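PDB 6KHR: formate-dependent phosphoribosylglycinamide formyltransferase from Mycobacterium tuberculosis H37Rv, which belongs to the ATP-grasp superfamily of enzymes and is found here as an assembly of two identical chains. Local coordinates for residues 312-315 with 316-319. Sequence-based numbering, arbitrary orientation.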
loop_
_atom_site.group_PDB
_atom_site.type_symbol
_atom_site.label_atom_id
_atom_site.label_comp_id
_atom_site.label_asym_id
_atom_site.label_seq_id
_atom_site.Cartn_x
_atom_site.Cartn_y
_atom_site.Cartn_z
ATOM N N GLY A 312 -0.525 1.134 15.662
ATOM C CA GLY A 312 -1.734 0.524 15.159
ATOM C C GLY A 312 -2.739 1.529 14.627
ATOM O O GLY A 312 -3.423 1.259 13.635
ATOM N N SER A 313 -2.831 2.711 15.254
ATOM C CA SER A 313 -3.788 3.693 14.745
ATOM C C SER A 313 -3.405 4.235 13.370
ATOM O O SER A 313 -4.286 4.710 12.645
ATOM C CB SER A 313 -3.948 4.858 15.713
ATOM O OG SER A 313 -2.762 5.612 15.781
ATOM N N ALA A 314 -2.124 4.157 12.996
ATOM C CA ALA A 314 -1.670 4.656 11.701
ATOM C C ALA A 314 -2.259 3.879 10.519
ATOM O O ALA A 314 -2.215 4.387 9.393
ATOM C CB ALA A 314 -0.140 4.610 11.639
ATOM N N TRP A 315 -2.800 2.668 10.749
ATOM C CA TRP A 315 -3.298 1.825 9.661
ATOM C C TRP A 315 -4.299 2.538 8.760
ATOM O O TRP A 315 -4.399 2.213 7.573
ATOM C CB TRP A 315 -3.963 0.562 10.216
ATOM C CG TRP A 315 -3.011 -0.543 10.435
ATOM C CD1 TRP A 315 -2.547 -0.996 11.630
ATOM C CD2 TRP A 315 -2.380 -1.342 9.423
ATOM N NE1 TRP A 315 -1.674 -2.030 11.427
ATOM C CE2 TRP A 315 -1.547 -2.260 10.085
ATOM C CE3 TRP A 315 -2.456 -1.379 8.027
ATOM C CZ2 TRP A 315 -0.788 -3.198 9.401
ATOM C CZ3 TRP A 315 -1.712 -2.321 7.349
ATOM C CH2 TRP A 315 -0.887 -3.222 8.039
ATOM N N VAL A 316 -5.061 3.492 9.300
ATOM C CA VAL A 316 -6.016 4.220 8.462
ATOM C C VAL A 316 -5.315 4.881 7.285
ATOM O O VAL A 316 -5.909 5.020 6.207
ATOM C CB VAL A 316 -6.801 5.257 9.306
ATOM C CG1 VAL A 316 -5.864 6.289 9.924
ATOM C CG2 VAL A 316 -7.830 5.963 8.474
ATOM N N THR A 317 -4.038 5.264 7.451
ATOM C CA THR A 317 -3.335 6.019 6.416
ATOM C C THR A 317 -3.171 5.214 5.132
ATOM O O THR A 317 -3.098 5.820 4.053
ATOM C CB THR A 317 -1.964 6.527 6.912
ATOM O OG1 THR A 317 -1.139 5.433 7.338
ATOM C CG2 THR A 317 -2.130 7.533 8.065
ATOM N N VAL A 318 -3.194 3.872 5.221
ATOM C CA VAL A 318 -3.045 3.031 4.030
ATOM C C VAL A 318 -4.041 3.442 2.955
ATOM O O VAL A 318 -3.751 3.341 1.758
ATOM C CB VAL A 318 -3.174 1.531 4.405
ATOM C CG1 VAL A 318 -3.320 0.673 3.177
ATOM C CG2 VAL A 318 -1.964 1.067 5.211
ATOM N N ARG A 319 -5.207 3.964 3.360
ATOM C CA ARG A 319 -6.209 4.430 2.409
ATOM C C ARG A 319 -6.554 5.907 2.509
ATOM O O ARG A 319 -7.135 6.439 1.558
ATOM C CB ARG A 319 -7.519 3.632 2.553
ATOM C CG ARG A 319 -7.461 2.216 2.031
ATOM C CD ARG A 319 -7.235 2.240 0.531
ATOM N NE ARG A 319 -6.921 0.919 0.015
ATOM C CZ ARG A 319 -6.286 0.707 -1.132
ATOM N NH1 ARG A 319 -5.906 1.740 -1.873
ATOM N NH2 ARG A 319 -6.032 -0.533 -1.538
#
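The carbonyl oxygen of A314 is met twice by T317, three residues on, which makes this turn a compact example of one carbonyl oxygen shared by a backbone N-H and a side-chain hydroxyl of the same residue. T317 N donates to A314 O over 2.8 Å, while T317 OG1 donates to A314 O at 2.5 Å. The hydroxyl meets the C=O nearly end-on, at 157°, and is tilted by 19° from the carbonyl plane. A chi1 of 58° swings OG1 back over the preceding turn, toward A314 O. One step further, V318 N donates to W315 O at 3.1 Å. On that same turn the two side chains run alongside each other: CG2 of V318 lies 3.8 Å from CE3 of W315, approaching the benzene half of the indole obliquely. CG1 of V316 rests 3.5 Å from S313 O.

Bonds from residue i+3 to i recur here, the 3-10 pattern, as the chain passes from the loop after strand 300-307 into the short helix 317-320 of the ATP-grasp domain. W315 N to G312 O (3.3 Å) and R319 N to V316 O (3.1 Å) follow the same pattern, whereas S313 O is hydrogen-bonded to S259 OG rather than to V316 N.

In the next shell, T317 OG1 is also hydrogen-bonded to V325 N, tying the turn to the start of helix 325-334, and F326 of that helix meets the W315 ring edge-to-face. S313 OG pairs with T227 OG1. R319 NH2 forms salt bridges with D381 and with E327 of the second subunit.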